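Local coordinates for protein diphosphomevalonate decarboxylase, putative (Trypanosoma brucei, PDB 2HKE) that probably catalyses the ATP-dependent decarboxylation of (R)-5-diphosphomevalonate to isopentenyl diphosphate, a precursor of sterols and other isoprenoids, at residues S38-A43 against G154-N159; A15-W20 against E223-A228. The protein carries 1 engineered substitution. All blocks are in the same frame, centred on the assembly; numbering follows the deposited sequence.

Interaction 1. Residues S38-A43 against G154-N159. With SO4 (sulfate ion), chain E.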
loop_
_atom_site.group_PDB
_atom_site.type_symbol
_atom_site.label_atom_id
_atom_site.label_comp_id
_atom_site.label_asym_id
_atom_site.label_seq_id
_atom_site.Cartn_x
_atom_site.Cartn_y
_atom_site.Cartn_z
ATOM N N SER A 38 -2.644 -8.006 0.822
ATOM C CA SER A 38 -3.074 -6.644 0.559
ATOM C C SER A 38 -4.121 -6.608 -0.535
ATOM O O SER A 38 -4.324 -7.596 -1.275
ATOM C CB SER A 38 -1.901 -5.773 0.137
ATOM O OG SER A 38 -1.249 -6.348 -0.995
ATOM N N ILE A 39 -4.812 -5.486 -0.583
ATOM C CA ILE A 39 -5.688 -5.148 -1.689
ATOM C C ILE A 39 -4.981 -4.110 -2.531
ATOM O O ILE A 39 -4.542 -3.056 -2.052
ATOM C CB ILE A 39 -7.040 -4.578 -1.192
ATOM C CG1 ILE A 39 -7.803 -5.606 -0.374
ATOM C CG2 ILE A 39 -7.952 -4.093 -2.375
ATOM C CD1 ILE A 39 -9.129 -5.119 0.101
ATOM N N THR A 40 -4.937 -4.354 -3.835
ATOM C CA THR A 40 -4.404 -3.391 -4.738
ATOM C C THR A 40 -5.463 -2.312 -5.057
ATOM O O THR A 40 -6.597 -2.648 -5.323
ATOM C CB THR A 40 -4.020 -4.118 -6.029
ATOM O OG1 THR A 40 -3.126 -5.182 -5.703
ATOM C CG2 THR A 40 -3.392 -3.140 -7.001
ATOM N N LEU A 41 -5.086 -1.054 -5.002
ATOM C CA LEU A 41 -6.009 0.040 -5.237
ATOM C C LEU A 41 -5.984 0.392 -6.742
ATOM O O LEU A 41 -5.090 -0.041 -7.477
ATOM C CB LEU A 41 -5.614 1.255 -4.428
ATOM C CG LEU A 41 -5.795 1.148 -2.912
ATOM C CD1 LEU A 41 -6.051 2.665 -2.501
ATOM C CD2 LEU A 41 -6.916 0.251 -2.533
ATOM N N SER A 42 -6.971 1.174 -7.167
ATOM C CA SER A 42 -6.964 1.797 -8.482
ATOM C C SER A 42 -5.802 2.751 -8.668
ATOM O O SER A 42 -5.387 3.418 -7.732
ATOM C CB SER A 42 -8.274 2.565 -8.723
ATOM O OG SER A 42 -8.274 3.119 -10.027
ATOM N N ALA A 43 -5.287 2.816 -9.908
ATOM C CA ALA A 43 -4.277 3.791 -10.278
ATOM C C ALA A 43 -4.920 5.121 -10.681
ATOM O O ALA A 43 -4.247 5.970 -11.227
ATOM C CB ALA A 43 -3.409 3.257 -11.433
ATOM N N GLY A 154 -6.137 -6.967 -7.614
ATOM C CA GLY A 154 -6.910 -7.802 -6.749
ATOM C C GLY A 154 -6.409 -7.935 -5.340
ATOM O O GLY A 154 -5.945 -6.956 -4.771
ATOM N N PHE A 155 -6.507 -9.148 -4.797
ATOM C CA PHE A 155 -6.038 -9.472 -3.436
ATOM C C PHE A 155 -4.734 -10.254 -3.621
ATOM O O PHE A 155 -4.678 -11.252 -4.344
ATOM C CB PHE A 155 -7.031 -10.305 -2.697
ATOM C CG PHE A 155 -8.284 -9.588 -2.304
ATOM C CD1 PHE A 155 -9.228 -9.247 -3.235
ATOM C CD2 PHE A 155 -8.541 -9.297 -0.975
ATOM C CE1 PHE A 155 -10.419 -8.616 -2.834
ATOM C CE2 PHE A 155 -9.716 -8.655 -0.583
ATOM C CZ PHE A 155 -10.643 -8.340 -1.526
ATOM N N VAL A 156 -3.670 -9.789 -2.989
ATOM C CA VAL A 156 -2.321 -10.259 -3.277
ATOM C C VAL A 156 -1.637 -10.686 -1.983
ATOM O O VAL A 156 -1.644 -9.928 -1.003
ATOM C CB VAL A 156 -1.517 -9.121 -3.966
ATOM C CG1 VAL A 156 -0.085 -9.516 -4.258
ATOM C CG2 VAL A 156 -2.270 -8.672 -5.254
ATOM N N ILE A 157 -1.065 -11.879 -2.017
ATOM C CA ILE A 157 -0.234 -12.396 -0.929
ATOM C C ILE A 157 1.246 -12.209 -1.223
ATOM O O ILE A 157 1.732 -12.619 -2.253
ATOM C CB ILE A 157 -0.500 -13.872 -0.713
ATOM C CG1 ILE A 157 -1.947 -14.095 -0.252
ATOM C CG2 ILE A 157 0.488 -14.458 0.340
ATOM C CD1 ILE A 157 -2.369 -15.613 -0.335
ATOM N N TRP A 158 1.992 -11.638 -0.279
ATOM C CA TRP A 158 3.424 -11.694 -0.354
ATOM C C TRP A 158 3.811 -12.938 0.434
ATOM O O TRP A 158 3.644 -12.974 1.680
ATOM C CB TRP A 158 4.041 -10.423 0.305
ATOM C CG TRP A 158 5.519 -10.372 0.285
ATOM C CD1 TRP A 158 6.371 -11.271 -0.303
ATOM C CD2 TRP A 158 6.350 -9.398 0.928
ATOM N NE1 TRP A 158 7.679 -10.902 -0.079
ATOM C CE2 TRP A 158 7.694 -9.755 0.663
ATOM C CE3 TRP A 158 6.092 -8.242 1.665
ATOM C CZ2 TRP A 158 8.772 -9.021 1.139
ATOM C CZ3 TRP A 158 7.199 -7.511 2.155
ATOM C CH2 TRP A 158 8.509 -7.913 1.854
ATOM N N ASN A 159 4.239 -13.967 -0.290
ATOM C CA ASN A 159 4.732 -15.199 0.278
ATOM C C ASN A 159 6.141 -14.984 0.832
ATOM O O ASN A 159 7.037 -14.584 0.113
ATOM C CB ASN A 159 4.718 -16.326 -0.783
ATOM C CG ASN A 159 3.382 -16.497 -1.399
ATOM O OD1 ASN A 159 2.485 -17.078 -0.793
ATOM N ND2 ASN A 159 3.185 -15.870 -2.544
HETATM S S SO4 E . -7.319 0.593 -12.320
HETATM O O1 SO4 E . -5.947 0.974 -11.984
HETATM O O2 SO4 E . -8.143 1.803 -12.222
HETATM O O3 SO4 E . -7.313 0.177 -13.734
HETATM O O4 SO4 E . -8.007 -0.389 -11.466
#

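Interaction 2. Residues A15-W20 against E223-A228. With SO4 (sulfate ion), chain C.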
loop_
_atom_site.group_PDB
_atom_site.type_symbol
_atom_site.label_atom_id
_atom_site.label_comp_id
_atom_site.label_asym_id
_atom_site.label_seq_id
_atom_site.Cartn_x
_atom_site.Cartn_y
_atom_site.Cartn_z
ATOM N N ALA A 15 -2.047 -3.266 2.871
ATOM C CA ALA A 15 -1.980 -4.535 3.571
ATOM C C ALA A 15 -3.050 -4.609 4.649
ATOM O O ALA A 15 -3.138 -3.695 5.480
ATOM C CB ALA A 15 -0.653 -4.741 4.242
ATOM N N PHE A 16 -3.843 -5.674 4.638
ATOM C CA PHE A 16 -4.732 -5.950 5.795
ATOM C C PHE A 16 -4.124 -6.975 6.753
ATOM O O PHE A 16 -4.530 -7.008 7.919
ATOM C CB PHE A 16 -6.133 -6.308 5.352
ATOM C CG PHE A 16 -6.176 -7.395 4.351
ATOM C CD1 PHE A 16 -6.236 -8.688 4.773
ATOM C CD2 PHE A 16 -6.146 -7.137 2.989
ATOM C CE1 PHE A 16 -6.240 -9.738 3.890
ATOM C CE2 PHE A 16 -6.139 -8.220 2.083
ATOM C CZ PHE A 16 -6.212 -9.498 2.551
ATOM N N ILE A 17 -3.212 -7.831 6.253
ATOM C CA ILE A 17 -2.344 -8.652 7.058
ATOM C C ILE A 17 -0.962 -8.062 6.880
ATOM O O ILE A 17 -0.409 -7.983 5.771
ATOM C CB ILE A 17 -2.437 -10.168 6.773
ATOM C CG1 ILE A 17 -3.843 -10.656 7.208
ATOM C CG2 ILE A 17 -1.280 -10.917 7.553
ATOM C CD1 ILE A 17 -4.145 -12.041 6.708
ATOM N N LYS A 18 -0.454 -7.533 7.970
ATOM C CA LYS A 18 0.693 -6.639 7.906
ATOM C C LYS A 18 2.094 -7.214 7.693
ATOM O O LYS A 18 2.468 -8.206 8.301
ATOM C CB LYS A 18 0.710 -5.809 9.172
ATOM C CG LYS A 18 -0.619 -5.076 9.471
ATOM C CD LYS A 18 -0.888 -4.040 8.400
ATOM C CE LYS A 18 -2.085 -3.153 8.727
ATOM N NZ LYS A 18 -2.335 -2.093 7.650
ATOM N N TYR A 19 2.873 -6.506 6.875
ATOM C CA TYR A 19 4.303 -6.682 6.786
ATOM C C TYR A 19 4.938 -5.786 7.876
ATOM O O TYR A 19 4.783 -4.595 7.849
ATOM C CB TYR A 19 4.769 -6.252 5.401
ATOM C CG TYR A 19 6.248 -5.923 5.213
ATOM C CD1 TYR A 19 7.236 -6.783 5.681
ATOM C CD2 TYR A 19 6.644 -4.782 4.509
ATOM C CE1 TYR A 19 8.577 -6.483 5.499
ATOM C CE2 TYR A 19 7.974 -4.491 4.288
ATOM C CZ TYR A 19 8.929 -5.312 4.802
ATOM O OH TYR A 19 10.237 -5.031 4.566
ATOM N N TRP A 20 5.654 -6.379 8.842
ATOM C CA TRP A 20 6.354 -5.619 9.834
ATOM C C TRP A 20 7.445 -6.508 10.384
ATOM O O TRP A 20 7.216 -7.290 11.271
ATOM C CB TRP A 20 5.415 -5.125 10.933
ATOM C CG TRP A 20 6.007 -4.039 11.785
ATOM C CD1 TRP A 20 6.380 -4.129 13.091
ATOM C CD2 TRP A 20 6.179 -2.696 11.406
ATOM N NE1 TRP A 20 6.854 -2.908 13.541
ATOM C CE2 TRP A 20 6.723 -2.009 12.516
ATOM C CE3 TRP A 20 5.964 -1.988 10.218
ATOM C CZ2 TRP A 20 7.053 -0.669 12.459
ATOM C CZ3 TRP A 20 6.325 -0.639 10.178
ATOM C CH2 TRP A 20 6.864 -0.011 11.295
ATOM N N GLU A 223 -2.411 -18.130 11.283
ATOM C CA GLU A 223 -3.844 -18.283 11.599
ATOM C C GLU A 223 -4.651 -17.304 10.713
ATOM O O GLU A 223 -5.624 -17.698 10.045
ATOM C CB GLU A 223 -4.189 -17.899 13.043
ATOM C CG GLU A 223 -3.795 -18.844 14.201
ATOM C CD GLU A 223 -3.995 -18.236 15.618
ATOM O OE1 GLU A 223 -4.007 -16.965 15.802
ATOM O OE2 GLU A 223 -4.159 -19.079 16.546
ATOM N N ARG A 224 -4.246 -16.037 10.703
ATOM C CA ARG A 224 -5.057 -15.017 10.030
ATOM C C ARG A 224 -4.980 -15.103 8.506
ATOM O O ARG A 224 -5.969 -14.808 7.818
ATOM C CB ARG A 224 -4.679 -13.615 10.508
ATOM C CG ARG A 224 -4.981 -13.444 11.955
ATOM C CD ARG A 224 -4.721 -12.031 12.450
ATOM N NE ARG A 224 -5.062 -11.998 13.886
ATOM C CZ ARG A 224 -4.665 -11.069 14.722
ATOM N NH1 ARG A 224 -3.922 -10.071 14.319
ATOM N NH2 ARG A 224 -5.026 -11.152 15.987
ATOM N N MET A 225 -3.845 -15.549 7.977
ATOM C CA MET A 225 -3.728 -15.826 6.526
ATOM C C MET A 225 -4.757 -16.884 6.095
ATOM O O MET A 225 -5.403 -16.735 5.068
ATOM C CB MET A 225 -2.328 -16.300 6.141
ATOM C CG MET A 225 -1.234 -15.201 6.257
ATOM S SD MET A 225 -1.479 -13.838 5.063
ATOM C CE MET A 225 -1.462 -14.762 3.511
ATOM N N LYS A 226 -4.912 -17.922 6.887
ATOM C CA LYS A 226 -5.923 -18.957 6.585
ATOM C C LYS A 226 -7.342 -18.415 6.668
ATOM O O LYS A 226 -8.165 -18.677 5.762
ATOM C CB LYS A 226 -5.739 -20.176 7.495
ATOM C CG LYS A 226 -6.843 -21.237 7.389
ATOM C CD LYS A 226 -6.493 -22.485 8.227
ATOM C CE LYS A 226 -7.615 -23.541 8.145
ATOM N NZ LYS A 226 -7.176 -24.830 8.800
ATOM N N ILE A 227 -7.643 -17.643 7.712
ATOM C CA ILE A 227 -8.996 -17.132 7.940
ATOM C C ILE A 227 -9.312 -16.096 6.845
ATOM O O ILE A 227 -10.381 -16.100 6.286
ATOM C CB ILE A 227 -9.144 -16.441 9.324
ATOM C CG1 ILE A 227 -8.953 -17.460 10.466
ATOM C CG2 ILE A 227 -10.488 -15.732 9.438
ATOM C CD1 ILE A 227 -8.652 -16.790 11.842
ATOM N N ALA A 228 -8.396 -15.175 6.582
ATOM C CA ALA A 228 -8.634 -14.185 5.506
ATOM C C ALA A 228 -8.829 -14.821 4.126
ATOM O O ALA A 228 -9.730 -14.443 3.390
ATOM C CB ALA A 228 -7.486 -13.125 5.459
HETATM S S SO4 C . 10.979 -1.743 3.311
HETATM O O1 SO4 C . 12.084 -1.695 4.248
HETATM O O2 SO4 C . 9.760 -1.333 3.969
HETATM O O3 SO4 C . 11.225 -0.837 2.196
HETATM O O4 SO4 C . 10.799 -3.115 2.831
#

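Interaction 1. Residues S38-A43 against G154-N159
Strands 38-40 and 155-159 run antiparallel with a marked twist, their axes at 133°, and three backbone hydrogen bonds join them. Ser38 and Val156 form a hydrogen-bonded pair: Ser38 N donates to Val156 O at 2.8 Å, and Val156 N returns the bond to Ser38 O. Farther on, the amide N of Thr40 meets Gly154 O at 2.9 Å in an almost straight bond (177° at the hydrogen). Between these lies the non-hydrogen-bonded pair Ile39-Phe155, where Phe155 CA stands 3.3 Å from Ser38 O in a CA-H...O contact.

On the sheet face carrying Ile39 and Phe155, the two side chains lie side by side. Ile39 CG1 and Phe155 CG both sit beside their own backbone N, and the two chains lean the same way. Ile39 CG1 lies over one face of the Phe155 ring, 4.0 Å from its centroid, as a CH-pi contact, while Ile39 CD1 extends past the rim, nearest CE2 and then CZ. On the face carrying Ser38 and Val156, the methyl Val156 CG2 is met by Thr40 OG1 at 3.6 Å, the Thr40 side chain being directed toward the partner strand. That hydroxyl is hydrogen-bonded to Phe152 O, so Val156 CG2 is merely its packing partner. Gly154 has a positive phi (86°), a backbone shape in which a CB would crowd the preceding carbonyl.

Past the strand end, Ser42 OG and Ala43 N hydrogen-bond a sulfate, probably from the crystallisation liquor, that Cys366 N also holds. Strand 36-40 is flanked by strands 5-15 and 155-159, making this an interior pairing of the large mixed sheet in the N-terminal domain, the S5-like half of the GHMP-kinase fold.

Interaction 2. Residues A15-W20 against E223-A228
An apolar contact joins the chain just after strand 5-15 to helix 213-234, linking the N-terminal family region to the C-terminal one. Ile17 carries it, directing its CD1 methyl into the helix surface between Met225 and Ala228. Ile17 CD1 lies 3.6 Å from Met225 SD and 3.7 Å from Ala228 CB, and it also rests against the backbone at Arg224 O. On the other branch, Ile17 CG2 touches Met225 SD at 3.8 Å. A bend at chi2 of Met225 (-66°) brings the sulfur against Ile17. Beside Ile17, the Phe16 ring receives Ala228 CB at its edge, with Phe16 CE1 3.9 Å from Ala228 CB.

Phe16 and Ile17 both face Phe37 in a classic beta bulge, where the chain turns a corner. The polar neighbour of the patch is Arg224, which leads its guanidinium away to salt bridges with Asp250 and Glu247. Lys18, whose NZ bonds Ala15 O as well as Asp293, has its side chain well clear of this helix segment. With no hydrogen bond between the two segments, the contact itself depends on shape and on burial of methyl, thioether and aromatic surface.

In the fold
The centres of the two contacts lie about 12 Å apart, and interaction 1 is nested along the chain within the loop closed by interaction 2. Segment 15-20 leaves strand 5-15, and 38-43 ends strand 36-40, its antiparallel neighbour; 155-159 extends the same sheet. The contacts touch directly: Trp158 packs edge-to-face with Tyr19, the Phe16 ring reaches the backbone of Ser38, and Ile157 CG2 meets the Met225 methyl CE at 3.7 Å. Interaction 1 is thus internal to the N-terminal sheet, whereas interaction 2 joins the chain leaving that sheet to helix 213-234, giving continuous packing between the two halves of the enzyme.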